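Local coordinates for structural PPIase-like protein L605 (Mimivirus, PDB 2OSE) that belongs to the cyclophilin family and probably binds cyclosporin A and catalyses the cis-trans isomerisation of peptidyl-prolyl bonds, at residues I27-L31 with V179-I183; F36-P41 with V115-Y121; R74-K80 with S92-Y96; L85-Y89 with N158-L163; L128-V132 with Y143-M148. One frame throughout, in Å; residues are numbered along the deposited sequence.

Contact 1 (I27-L31 with V179-I183); sequences IIGRL and VLDKI
V179 lays its two methyl groups against the backbone of the strand where the two segments come closest, G29 CA to V179 CA 5.5 Å. Its first torsion (chi1 -180°) turns both methyls to the strand: CG2, beside the backbone N, is 3.6 Å from G29 CA and reaches on to R30 N, and CG1 also lies near G29 CA. G29, in an extended conformation suited to glycine, has no side chain, and the methyls rest directly on the main chain. Further along the strand, L31 CD2 fits between two helix residues: it is 4.0 Å from V179 CB and 3.8 Å from L180 CD2, the two leucines meeting at about a right angle. At the other end I28 sends CD1 toward I183 CG1, a looser apolar touch at 4.4 Å. A water bridges the polar side of the contact, donating to I28 O at 2.6 Å and accepting from K182 NZ at 2.9 Å; the extended lysine also forms a weak, long ion pair with E137 of the second subunit. The axes of 27-31 and 179-183 lie 8.5 Å apart, with N-to-C directions 136° apart. Helix 177-186 thus packs against strands of the cyclophilin beta barrel: strand 26-35 is hydrogen-bonded to strand 16-23, I149 of strand 147-150 touches both leucines, and F198 of strand 198-205 packs on I28 and I183.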
# COMPACT_ATOMS: atom_id res chain seq x y z
N ILE A 27 19.00 1.00 -17.45
CA ILE A 27 18.77 2.45 -17.59
C ILE A 27 17.78 2.72 -18.72
O ILE A 27 18.02 2.37 -19.88
CB ILE A 27 20.09 3.22 -17.88
CG1 ILE A 27 21.11 2.92 -16.79
CG2 ILE A 27 19.81 4.73 -18.05
CD1 ILE A 27 22.48 3.39 -17.09
N ILE A 28 16.66 3.35 -18.38
CA ILE A 28 15.70 3.76 -19.41
C ILE A 28 15.87 5.22 -19.95
O ILE A 28 15.28 5.58 -20.95
CB ILE A 28 14.27 3.48 -18.99
CG1 ILE A 28 13.86 4.34 -17.82
CG2 ILE A 28 14.08 1.97 -18.67
CD1 ILE A 28 12.43 4.06 -17.36
N GLY A 29 16.69 6.03 -19.30
CA GLY A 29 16.91 7.38 -19.76
C GLY A 29 17.54 8.19 -18.67
O GLY A 29 17.68 7.70 -17.55
N ARG A 30 17.97 9.41 -19.01
CA ARG A 30 18.60 10.32 -18.04
C ARG A 30 17.84 11.66 -17.93
O ARG A 30 17.51 12.26 -18.94
CB ARG A 30 20.07 10.56 -18.42
CG ARG A 30 20.83 11.56 -17.55
CD ARG A 30 22.32 11.47 -17.81
NE ARG A 30 22.89 10.28 -17.16
CZ ARG A 30 24.17 10.16 -16.76
NH1 ARG A 30 25.04 11.14 -16.95
NH2 ARG A 30 24.59 9.04 -16.18
N LEU A 31 17.58 12.10 -16.70
CA LEU A 31 17.03 13.45 -16.48
C LEU A 31 18.16 14.41 -16.21
O LEU A 31 19.11 14.06 -15.53
CB LEU A 31 16.07 13.43 -15.29
CG LEU A 31 14.88 12.47 -15.34
CD1 LEU A 31 14.07 12.63 -14.01
CD2 LEU A 31 13.98 12.70 -16.56
N VAL A 179 11.88 10.97 -21.20
CA VAL A 179 12.04 9.88 -20.21
C VAL A 179 10.83 9.92 -19.27
O VAL A 179 10.24 8.89 -18.94
CB VAL A 179 13.38 10.02 -19.45
CG1 VAL A 179 13.55 8.89 -18.42
CG2 VAL A 179 14.50 10.03 -20.45
N LEU A 180 10.44 11.13 -18.88
CA LEU A 180 9.19 11.33 -18.16
C LEU A 180 7.98 10.77 -18.92
O LEU A 180 7.12 10.17 -18.32
CB LEU A 180 8.95 12.81 -17.81
CG LEU A 180 9.99 13.48 -16.89
CD1 LEU A 180 9.53 14.90 -16.56
CD2 LEU A 180 10.28 12.69 -15.60
N ASP A 181 7.91 11.00 -20.22
CA ASP A 181 6.87 10.40 -21.06
C ASP A 181 6.84 8.85 -21.00
O ASP A 181 5.78 8.28 -20.91
CB ASP A 181 7.01 10.84 -22.52
CG ASP A 181 6.83 12.34 -22.71
OD1 ASP A 181 6.11 13.00 -21.93
OD2 ASP A 181 7.45 12.87 -23.66
N LYS A 182 8.00 8.22 -21.09
CA LYS A 182 8.12 6.75 -20.99
C LYS A 182 7.56 6.24 -19.65
O LYS A 182 6.78 5.29 -19.61
CB LYS A 182 9.57 6.33 -21.15
CG LYS A 182 10.10 6.43 -22.61
CD LYS A 182 11.55 5.94 -22.71
CE LYS A 182 12.02 6.06 -24.17
NZ LYS A 182 13.43 5.51 -24.32
N ILE A 183 7.99 6.88 -18.55
CA ILE A 183 7.48 6.59 -17.21
C ILE A 183 5.96 6.69 -17.16
O ILE A 183 5.27 5.75 -16.74
CB ILE A 183 8.14 7.51 -16.12
CG1 ILE A 183 9.64 7.19 -15.98
CG2 ILE A 183 7.43 7.31 -14.77
CD1 ILE A 183 10.46 8.30 -15.26
O HOH W 1 15.51 7.07 -23.02

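Contact 2 (F36-P41 with V115-Y121); sequences FRDAFP and VFGDYFY
A39 and G117 meet where the 3-10 turn 37-39, which leads through F40 at the N-cap into helix 41-52, packs on the irregular loop 115-121 of the cyclophilin fold. Aromatic contacts hold both ends. F36 and Y121 form an offset (parallel-displaced) stack, centroids 4.1 Å apart and planes 23° apart, with F36 CD2 over the centre of the tyrosine ring. F40 and F116 form a T-shaped pair instead: F116 turns its edge, CD1 and CE1 leading, to one face of F40, the planes at 73°. The F40 ring reaches it because CG lies anti to the backbone N (chi1 -169°). Hydrogen bonds tie the middle together. G117 N donates to A39 O at 3.0 Å, almost straight but from above the carbonyl plane, and Y119 N gives a weak bond to D38 O. A water donates to both A39 O and Y119 O, adding a water-mediated link between the two segments. In an apolar touch, A39 CB meets Y121 CE2 at 3.9 Å. Strand 168-175 backs the F36, F40 and Y121 side chains. In the remaining polar link, Y121 OH donates to the syn lone pair of D38 OD1 at 2.8 Å, with the carboxylate and phenol ring nearly coplanar.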
# COMPACT_ATOMS: atom_id res chain seq x y z
N PHE A 36 17.12 26.23 -9.10
CA PHE A 36 16.98 27.67 -8.92
C PHE A 36 17.34 27.91 -7.46
O PHE A 36 16.48 27.84 -6.60
CB PHE A 36 15.56 28.17 -9.21
CG PHE A 36 14.89 27.58 -10.46
CD1 PHE A 36 15.55 27.53 -11.70
CD2 PHE A 36 13.59 27.11 -10.39
CE1 PHE A 36 14.92 27.00 -12.82
CE2 PHE A 36 12.95 26.60 -11.50
CZ PHE A 36 13.61 26.53 -12.72
N ARG A 37 18.62 28.12 -7.17
CA ARG A 37 19.06 28.23 -5.78
C ARG A 37 18.33 29.37 -5.09
O ARG A 37 18.06 29.25 -3.90
CB ARG A 37 20.58 28.41 -5.69
CG ARG A 37 21.15 28.20 -4.28
CD ARG A 37 22.59 28.71 -4.20
NE ARG A 37 23.23 28.31 -2.94
CZ ARG A 37 23.34 29.08 -1.87
NH1 ARG A 37 22.84 30.30 -1.89
NH2 ARG A 37 23.93 28.63 -0.76
N ASP A 38 17.98 30.44 -5.84
CA ASP A 38 17.19 31.60 -5.31
C ASP A 38 15.73 31.30 -4.92
O ASP A 38 15.02 32.16 -4.40
CB ASP A 38 17.24 32.86 -6.21
CG ASP A 38 16.60 32.68 -7.61
OD1 ASP A 38 15.58 31.97 -7.81
OD2 ASP A 38 17.12 33.34 -8.55
N ALA A 39 15.28 30.08 -5.19
CA ALA A 39 13.96 29.67 -4.79
C ALA A 39 13.96 29.28 -3.31
O ALA A 39 12.98 29.52 -2.60
CB ALA A 39 13.48 28.49 -5.67
N PHE A 40 15.06 28.68 -2.86
CA PHE A 40 15.11 27.94 -1.60
C PHE A 40 16.52 27.46 -1.39
O PHE A 40 16.81 26.27 -1.62
CB PHE A 40 14.18 26.70 -1.70
CG PHE A 40 13.92 25.98 -0.41
CD1 PHE A 40 14.57 26.33 0.78
CD2 PHE A 40 13.00 24.90 -0.39
CE1 PHE A 40 14.33 25.63 1.96
CE2 PHE A 40 12.74 24.20 0.78
CZ PHE A 40 13.39 24.56 1.97
N PRO A 41 17.43 28.35 -0.93
CA PRO A 41 18.81 27.94 -0.80
C PRO A 41 19.14 26.64 -0.08
O PRO A 41 19.92 25.83 -0.59
CB PRO A 41 19.45 29.15 -0.09
CG PRO A 41 18.69 30.29 -0.60
CD PRO A 41 17.26 29.79 -0.61
N VAL A 115 12.81 28.35 4.83
CA VAL A 115 13.39 29.66 4.55
C VAL A 115 13.63 29.79 3.06
O VAL A 115 14.65 29.32 2.58
CB VAL A 115 14.72 29.90 5.31
CG1 VAL A 115 15.19 31.34 5.09
CG2 VAL A 115 14.57 29.64 6.79
N PHE A 116 12.70 30.42 2.36
CA PHE A 116 12.76 30.52 0.90
C PHE A 116 13.51 31.74 0.43
O PHE A 116 13.73 32.71 1.18
CB PHE A 116 11.36 30.50 0.27
CG PHE A 116 10.55 29.27 0.62
CD1 PHE A 116 11.17 28.05 0.85
CD2 PHE A 116 9.17 29.35 0.72
CE1 PHE A 116 10.44 26.92 1.17
CE2 PHE A 116 8.43 28.22 1.05
CZ PHE A 116 9.07 27.00 1.27
N GLY A 117 13.92 31.70 -0.83
CA GLY A 117 14.71 32.77 -1.37
C GLY A 117 13.82 33.87 -1.86
O GLY A 117 12.63 33.94 -1.51
N ASP A 118 14.41 34.72 -2.70
CA ASP A 118 13.78 35.94 -3.18
C ASP A 118 12.70 35.71 -4.23
O ASP A 118 11.84 36.59 -4.42
CB ASP A 118 14.86 36.92 -3.72
CG ASP A 118 16.17 36.22 -4.16
OD1 ASP A 118 17.08 36.93 -4.66
OD2 ASP A 118 16.31 34.98 -3.98
N TYR A 119 12.73 34.55 -4.91
CA TYR A 119 11.76 34.27 -5.97
C TYR A 119 10.92 33.03 -5.74
O TYR A 119 11.32 32.12 -5.00
CB TYR A 119 12.45 34.16 -7.34
CG TYR A 119 13.09 35.44 -7.80
CD1 TYR A 119 12.40 36.33 -8.62
CD2 TYR A 119 14.40 35.78 -7.41
CE1 TYR A 119 12.98 37.52 -9.05
CE2 TYR A 119 14.99 36.97 -7.84
CZ TYR A 119 14.28 37.83 -8.66
OH TYR A 119 14.86 39.01 -9.09
N PHE A 120 9.76 33.03 -6.39
CA PHE A 120 8.83 31.93 -6.40
C PHE A 120 8.61 31.51 -7.85
O PHE A 120 8.51 32.36 -8.74
CB PHE A 120 7.53 32.41 -5.76
CG PHE A 120 6.32 31.59 -6.10
CD1 PHE A 120 6.03 30.45 -5.38
CD2 PHE A 120 5.46 31.99 -7.11
CE1 PHE A 120 4.91 29.69 -5.68
CE2 PHE A 120 4.34 31.24 -7.42
CZ PHE A 120 4.06 30.10 -6.71
N TYR A 121 8.55 30.20 -8.08
CA TYR A 121 8.28 29.63 -9.41
C TYR A 121 6.94 28.91 -9.39
O TYR A 121 6.73 28.02 -8.56
CB TYR A 121 9.42 28.68 -9.86
CG TYR A 121 10.74 29.40 -9.98
CD1 TYR A 121 11.20 29.88 -11.21
CD2 TYR A 121 11.51 29.66 -8.86
CE1 TYR A 121 12.40 30.59 -11.31
CE2 TYR A 121 12.71 30.38 -8.94
CZ TYR A 121 13.14 30.83 -10.18
OH TYR A 121 14.32 31.52 -10.24
O HOH W 2 10.55 29.92 -3.55

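Contact 3 (R74-K80 with S92-Y96); sequences RTYEGCK and SGDIY
Y76 and I95 bring their CA atoms to 5.8 Å where a type II turn, Y76 to C79 with G78 at its third position, faces segment 92-96, whose D94 centres an inverse gamma turn. The I95 side chain carries most of the apolar contact. Its CG2 touches T75 O at 3.4 Å and reaches Y76 CD1 at 3.8 Å, approaching that ring obliquely. The Y76 ring, in turn, sets its CE1 edge against the CA of G93. C79 points toward segment 92-96: its SG is 3.7 Å from I95 CA, while its CB rests beside S92 OG. Two hydrogen bonds close the ends. S92 OG, anti to its own main-chain nitrogen (chi1 -167°), donates to K80 O at 2.7 Å from well above the carbonyl plane. At the far end R74, extended from CG to NE, gives its NE-H to Y96 OH at 3.0 Å, bent to 145° at the hydrogen but lying in the guanidinium plane; the tyrosine ring is turned 66° from that plane. D109 receives both groups, as the salt-bridge partner of R74 NH2 and the hydrogen-bond partner of Y96 OH, and N2 accepts from R74 NH1, so the guanidinium is fixed on several sides. I95 CG1 also covers one face of the Y96 ring, over its centre. Within 74-80, T75 OG1 accepts from E77 N, an ST turn. I95 and Y96 both face S102, a classic beta bulge, and the loop between helix 41-52 and strand 83-85 here packs on the loop after strand 89-92, beside the cyclophilin barrel.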
# COMPACT_ATOMS: atom_id res chain seq x y z
N ARG A 74 25.46 9.38 1.82
CA ARG A 74 24.13 9.90 1.50
C ARG A 74 24.03 10.22 -0.01
O ARG A 74 24.65 11.18 -0.46
CB ARG A 74 23.84 11.18 2.28
CG ARG A 74 23.74 11.06 3.81
CD ARG A 74 23.15 12.35 4.38
NE ARG A 74 23.21 12.42 5.85
CZ ARG A 74 24.15 13.07 6.53
NH1 ARG A 74 25.14 13.70 5.90
NH2 ARG A 74 24.13 13.08 7.87
N THR A 75 23.29 9.39 -0.76
CA THR A 75 23.07 9.60 -2.20
C THR A 75 21.63 9.30 -2.62
O THR A 75 20.91 8.55 -1.96
CB THR A 75 24.08 8.79 -3.06
OG1 THR A 75 23.80 8.99 -4.44
CG2 THR A 75 24.00 7.30 -2.77
N TYR A 76 21.20 9.91 -3.73
CA TYR A 76 19.92 9.59 -4.33
C TYR A 76 20.05 8.30 -5.12
O TYR A 76 19.06 7.69 -5.44
CB TYR A 76 19.47 10.73 -5.25
CG TYR A 76 18.76 11.86 -4.56
CD1 TYR A 76 17.69 11.61 -3.69
CD2 TYR A 76 19.13 13.19 -4.80
CE1 TYR A 76 17.01 12.65 -3.06
CE2 TYR A 76 18.47 14.23 -4.18
CZ TYR A 76 17.40 13.96 -3.31
OH TYR A 76 16.70 14.98 -2.70
N GLU A 77 21.27 7.88 -5.45
CA GLU A 77 21.53 6.68 -6.23
C GLU A 77 20.94 5.48 -5.50
O GLU A 77 21.25 5.24 -4.34
CB GLU A 77 23.03 6.50 -6.53
CG GLU A 77 23.31 5.17 -7.30
CD GLU A 77 24.74 5.00 -7.83
OE1 GLU A 77 25.63 5.81 -7.52
OE2 GLU A 77 24.95 4.05 -8.61
N GLY A 78 20.03 4.78 -6.17
CA GLY A 78 19.39 3.60 -5.61
C GLY A 78 18.01 3.85 -5.06
O GLY A 78 17.23 2.91 -4.87
N CYS A 79 17.68 5.12 -4.79
CA CYS A 79 16.33 5.49 -4.35
C CYS A 79 15.25 5.05 -5.32
O CYS A 79 15.41 5.20 -6.55
CB CYS A 79 16.22 7.00 -4.18
SG CYS A 79 17.06 7.59 -2.75
N LYS A 80 14.16 4.53 -4.77
CA LYS A 80 12.99 4.16 -5.57
C LYS A 80 12.06 5.36 -5.73
O LYS A 80 12.03 6.26 -4.88
CB LYS A 80 12.22 3.01 -4.92
CG LYS A 80 13.08 1.76 -4.63
CD LYS A 80 12.23 0.59 -4.12
CE LYS A 80 13.12 -0.65 -3.85
NZ LYS A 80 12.31 -1.69 -3.10
N SER A 92 10.39 10.75 -5.13
CA SER A 92 11.46 9.92 -4.62
C SER A 92 12.16 10.61 -3.44
O SER A 92 11.72 11.65 -3.01
CB SER A 92 12.46 9.58 -5.74
OG SER A 92 13.34 8.55 -5.34
N GLY A 93 13.23 10.01 -2.92
CA GLY A 93 14.05 10.67 -1.91
C GLY A 93 14.32 9.96 -0.60
O GLY A 93 14.94 10.54 0.29
N ASP A 94 13.85 8.71 -0.48
CA ASP A 94 14.15 7.86 0.70
C ASP A 94 15.56 7.33 0.63
O ASP A 94 15.78 6.15 0.28
CB ASP A 94 13.19 6.68 0.76
CG ASP A 94 11.94 6.99 1.55
OD1 ASP A 94 11.69 8.17 1.89
OD2 ASP A 94 11.23 6.01 1.86
N ILE A 95 16.51 8.19 0.99
CA ILE A 95 17.93 7.92 0.82
C ILE A 95 18.48 6.83 1.76
O ILE A 95 19.58 6.31 1.54
CB ILE A 95 18.76 9.25 0.93
CG1 ILE A 95 18.49 9.95 2.26
CG2 ILE A 95 18.47 10.18 -0.27
CD1 ILE A 95 19.55 10.98 2.67
N TYR A 96 17.71 6.46 2.79
CA TYR A 96 18.13 5.37 3.68
C TYR A 96 17.33 4.08 3.50
O TYR A 96 16.10 4.11 3.58
CB TYR A 96 18.07 5.81 5.14
CG TYR A 96 18.78 7.11 5.43
CD1 TYR A 96 20.14 7.25 5.17
CD2 TYR A 96 18.09 8.20 5.96
CE1 TYR A 96 20.80 8.45 5.43
CE2 TYR A 96 18.75 9.39 6.23
CZ TYR A 96 20.11 9.50 5.96
OH TYR A 96 20.77 10.68 6.23

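Contact 4 (L85-Y89 with N158-L163); sequences LHNNY and NVLDEL
N88, in the beta-hairpin loop joining strands 83-85 and 89-92, grips the start of the 3-10 turn 160-162 through V159. N88 and Y89 opposite L85 form a classic beta bulge, and L85 O takes hydrogen bonds from N88 N and Y89 N. The side-chain amide of N88 does the bridging. Its OD1 accepts from V159 N at 2.9 Å with an N-H angle of 153°, in the carbonyl plane and on a lone pair, while its ND2 donates to H86 O at 2.8 Å. Bonds at both ends of the amide fix its rotation, and the N88 side chain is thereby locked between its own loop and the neighbouring one. Around it, carbon atoms pack on the amide and on one another. N158 CB sits beside OD1 of N88 at 3.4 Å and close to N87 O. V159 CG2 lies 3.3 Å from the same OD1 and turns toward L85 CD2, at 4.0 Å. L160 CD2 touches N88 O and lies 3.9 Å from Y89 CD2, at the ring edge near its plane; the Y89 and L160 side chains run antiparallel alongside one another. Y89 is set there by chi1 of 51°, which puts CG between the backbone N and the carbonyl carbon, and L163 CD2 approaches the ring obliquely. N158 itself is held from outside, by D153 O and R155 N. L160 rests on T150 and I154, while Y89 and L163 lie between M148 of strand 147-150 and A191 of the third subunit.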
# COMPACT_ATOMS: atom_id res chain seq x y z
N LEU A 85 1.99 8.86 -9.95
CA LEU A 85 0.61 9.13 -10.32
C LEU A 85 0.55 9.54 -11.78
O LEU A 85 1.04 10.63 -12.14
CB LEU A 85 0.00 10.21 -9.40
CG LEU A 85 -1.49 10.50 -9.64
CD1 LEU A 85 -2.32 9.23 -9.39
CD2 LEU A 85 -2.02 11.73 -8.84
N HIS A 86 -0.04 8.66 -12.60
CA HIS A 86 -0.23 8.88 -14.06
C HIS A 86 -0.75 10.28 -14.34
O HIS A 86 -1.70 10.76 -13.68
CB HIS A 86 -1.14 7.77 -14.66
CG HIS A 86 -1.41 7.91 -16.13
ND1 HIS A 86 -0.48 7.56 -17.10
CD2 HIS A 86 -2.53 8.27 -16.80
CE1 HIS A 86 -1.00 7.78 -18.30
NE2 HIS A 86 -2.25 8.19 -18.14
N ASN A 87 -0.14 10.94 -15.33
CA ASN A 87 -0.54 12.30 -15.78
C ASN A 87 -0.34 13.37 -14.72
O ASN A 87 -0.84 14.49 -14.86
CB ASN A 87 -2.00 12.37 -16.27
CG ASN A 87 -2.21 11.75 -17.62
OD1 ASN A 87 -3.36 11.50 -18.03
ND2 ASN A 87 -1.14 11.50 -18.34
N ASN A 88 0.39 13.03 -13.66
CA ASN A 88 0.61 13.97 -12.56
C ASN A 88 2.06 14.11 -12.16
O ASN A 88 2.70 15.10 -12.53
CB ASN A 88 -0.28 13.67 -11.34
CG ASN A 88 -1.70 13.98 -11.60
OD1 ASN A 88 -2.22 15.06 -11.24
ND2 ASN A 88 -2.39 13.04 -12.27
N TYR A 89 2.59 13.12 -11.44
CA TYR A 89 3.94 13.25 -10.82
C TYR A 89 4.59 11.94 -10.48
O TYR A 89 3.92 10.88 -10.44
CB TYR A 89 3.90 14.12 -9.54
CG TYR A 89 2.82 13.71 -8.53
CD1 TYR A 89 2.97 12.56 -7.75
CD2 TYR A 89 1.68 14.50 -8.34
CE1 TYR A 89 1.97 12.18 -6.81
CE2 TYR A 89 0.66 14.12 -7.40
CZ TYR A 89 0.84 12.96 -6.66
OH TYR A 89 -0.14 12.58 -5.76
N ASN A 158 -6.23 16.45 -14.74
CA ASN A 158 -5.33 15.98 -13.68
C ASN A 158 -5.54 16.76 -12.38
O ASN A 158 -6.41 17.63 -12.32
CB ASN A 158 -3.85 15.96 -14.14
CG ASN A 158 -3.31 17.35 -14.49
OD1 ASN A 158 -3.59 18.33 -13.80
ND2 ASN A 158 -2.52 17.42 -15.56
N VAL A 159 -4.75 16.46 -11.36
CA VAL A 159 -4.89 17.11 -10.06
C VAL A 159 -3.68 17.91 -9.61
O VAL A 159 -3.47 18.14 -8.42
CB VAL A 159 -5.34 16.12 -8.96
CG1 VAL A 159 -6.81 15.71 -9.18
CG2 VAL A 159 -4.43 14.89 -8.85
N LEU A 160 -2.87 18.37 -10.56
CA LEU A 160 -1.72 19.19 -10.23
C LEU A 160 -2.15 20.55 -9.65
O LEU A 160 -1.44 21.09 -8.80
CB LEU A 160 -0.78 19.36 -11.43
CG LEU A 160 -0.10 18.09 -11.95
CD1 LEU A 160 0.80 18.42 -13.13
CD2 LEU A 160 0.68 17.36 -10.84
N ASP A 161 -3.29 21.08 -10.07
CA ASP A 161 -3.78 22.32 -9.45
C ASP A 161 -4.12 22.17 -7.96
O ASP A 161 -4.29 23.18 -7.26
CB ASP A 161 -4.92 22.98 -10.23
CG ASP A 161 -6.15 22.10 -10.36
OD1 ASP A 161 -6.32 21.13 -9.59
OD2 ASP A 161 -6.94 22.41 -11.28
N GLU A 162 -4.19 20.93 -7.48
CA GLU A 162 -4.58 20.69 -6.08
C GLU A 162 -3.38 20.63 -5.16
O GLU A 162 -3.54 20.54 -3.93
CB GLU A 162 -5.39 19.39 -5.95
CG GLU A 162 -6.82 19.50 -6.51
CD GLU A 162 -7.56 18.15 -6.56
OE1 GLU A 162 -7.17 17.20 -5.81
OE2 GLU A 162 -8.50 18.03 -7.38
N LEU A 163 -2.16 20.68 -5.72
CA LEU A 163 -0.95 20.62 -4.91
C LEU A 163 -0.89 21.83 -4.00
O LEU A 163 -1.21 22.93 -4.42
CB LEU A 163 0.32 20.55 -5.77
CG LEU A 163 0.59 19.25 -6.58
CD1 LEU A 163 1.74 19.48 -7.57
CD2 LEU A 163 0.88 18.05 -5.67

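Contact 5 (L128-V132 with Y143-M148); sequences LLSLV and YDSTFM
M148 and S130 form a hydrogen-bonded antiparallel pair on neighbouring strands of the cyclophilin beta barrel, their side chains sharing one face; L131 and F147, a non-hydrogen-bonded pair, point to the other. On the first face M148, CG anti to the backbone N (chi1 -179°), passes its CB 3.5 Å from S130 OG and 3.9 Å from V132 CG2, crossing V132 at about a right angle. V132 CB sits against T146 CG2 at 3.7 Å. On the second face L131 CD2 meets F147 CB, while L129 CD1 approaches CD1 of the F147 ring obliquely at 3.4 Å. Y143 lays CD1 against L131 CB at 3.7 Å and turns an edge to L131 O. S130 N to M148 O, M148 N to S130 O and a nearly straight 2.9 Å bond from V132 N to T146 O zip the strands. A water accepts from D144 N, within bonding distance of V132 O and T146 O. In an Asx turn, D144 OD1 accepts from T146 N and T146 OG1, both from the same face. S130 OG is bonded to H123. The T146 bonds and a salt bridge from R193 of the third subunit would stabilise D144, consistent with an ionised carboxylate; R193 also bonds V132 O, placing this contact in the trimer interface.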
# COMPACT_ATOMS: atom_id res chain seq x y z
N LEU A 128 8.75 20.05 -13.81
CA LEU A 128 9.21 20.87 -12.68
C LEU A 128 9.59 20.00 -11.53
O LEU A 128 8.85 19.04 -11.22
CB LEU A 128 8.13 21.86 -12.25
CG LEU A 128 7.74 22.91 -13.29
CD1 LEU A 128 6.70 23.81 -12.66
CD2 LEU A 128 8.96 23.76 -13.68
N LEU A 129 10.73 20.31 -10.91
CA LEU A 129 11.23 19.66 -9.70
C LEU A 129 10.80 20.46 -8.47
O LEU A 129 10.96 21.69 -8.45
CB LEU A 129 12.78 19.62 -9.70
CG LEU A 129 13.45 19.11 -8.41
CD1 LEU A 129 13.23 17.60 -8.27
CD2 LEU A 129 14.94 19.48 -8.37
N SER A 130 10.35 19.76 -7.43
CA SER A 130 9.89 20.44 -6.21
C SER A 130 10.23 19.62 -4.98
O SER A 130 10.56 18.43 -5.10
CB SER A 130 8.40 20.81 -6.32
OG SER A 130 7.55 19.66 -6.49
N LEU A 131 10.22 20.25 -3.81
CA LEU A 131 10.48 19.51 -2.57
C LEU A 131 9.16 19.27 -1.84
O LEU A 131 8.31 20.13 -1.77
CB LEU A 131 11.49 20.23 -1.66
CG LEU A 131 12.89 20.41 -2.25
CD1 LEU A 131 13.79 21.23 -1.29
CD2 LEU A 131 13.55 19.06 -2.62
N VAL A 132 9.00 18.06 -1.30
CA VAL A 132 7.73 17.69 -0.68
C VAL A 132 7.79 18.03 0.83
O VAL A 132 8.70 17.58 1.53
CB VAL A 132 7.43 16.19 -0.93
CG1 VAL A 132 6.11 15.74 -0.23
CG2 VAL A 132 7.37 15.90 -2.46
N TYR A 143 11.30 20.38 5.30
CA TYR A 143 11.62 19.69 4.07
C TYR A 143 12.77 18.77 4.32
O TYR A 143 13.50 18.88 5.32
CB TYR A 143 11.93 20.68 2.94
CG TYR A 143 10.75 21.54 2.60
CD1 TYR A 143 9.88 21.18 1.58
CD2 TYR A 143 10.49 22.71 3.30
CE1 TYR A 143 8.80 21.96 1.27
CE2 TYR A 143 9.41 23.48 3.00
CZ TYR A 143 8.55 23.10 1.99
OH TYR A 143 7.48 23.89 1.66
N ASP A 144 12.92 17.82 3.40
CA ASP A 144 14.04 16.91 3.45
C ASP A 144 14.46 16.55 2.00
O ASP A 144 14.25 17.34 1.06
CB ASP A 144 13.72 15.69 4.38
CG ASP A 144 12.44 14.93 4.00
OD1 ASP A 144 11.99 15.03 2.82
OD2 ASP A 144 11.88 14.20 4.89
N SER A 145 15.06 15.37 1.85
CA SER A 145 15.47 14.82 0.55
C SER A 145 14.32 14.43 -0.41
O SER A 145 14.59 14.13 -1.59
CB SER A 145 16.34 13.59 0.82
OG SER A 145 15.62 12.64 1.61
N THR A 146 13.09 14.39 0.11
CA THR A 146 11.89 14.03 -0.65
C THR A 146 11.52 15.05 -1.73
O THR A 146 11.29 16.22 -1.45
CB THR A 146 10.64 13.83 0.27
OG1 THR A 146 11.01 13.00 1.39
CG2 THR A 146 9.48 13.17 -0.52
N PHE A 147 11.45 14.59 -2.98
CA PHE A 147 11.28 15.51 -4.08
C PHE A 147 10.28 14.96 -5.09
O PHE A 147 10.09 13.76 -5.19
CB PHE A 147 12.66 15.81 -4.74
CG PHE A 147 13.21 14.67 -5.58
CD1 PHE A 147 12.77 14.48 -6.89
CD2 PHE A 147 14.15 13.80 -5.06
CE1 PHE A 147 13.27 13.47 -7.66
CE2 PHE A 147 14.67 12.76 -5.83
CZ PHE A 147 14.23 12.60 -7.12
N MET A 148 9.66 15.85 -5.85
CA MET A 148 8.64 15.51 -6.80
C MET A 148 9.03 16.08 -8.17
O MET A 148 9.56 17.18 -8.25
CB MET A 148 7.35 16.18 -6.35
CG MET A 148 6.14 15.90 -7.25
SD MET A 148 4.67 16.82 -6.78
CE MET A 148 4.18 15.86 -5.31
O HOH W 3 11.33 17.84 1.02

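Overall arrangement
Contact 5 lies nearest the middle, its centre 4 Å from that of the chain, and touches three of the others. It meets contact 3 through probable hydrogen bonds from Y76 OH to S145 O (2.5 Å) and S145 OG to G93 O (2.6 Å), contact 2 through F40 CE2 to Y143 CD2 (3.7 Å), and contact 4 through Y89 CB to M148 CG (3.7 Å). Contact 1 stands apart, its nearest atoms about 6 Å from contacts 4 and 5, and lies across the chain's centre from contact 2, centres 27 Å apart. Contacts 3, 4 and 5 reach the third subunit and contact 1 the second, which ties much of this cyclophilin barrel to the homotrimer.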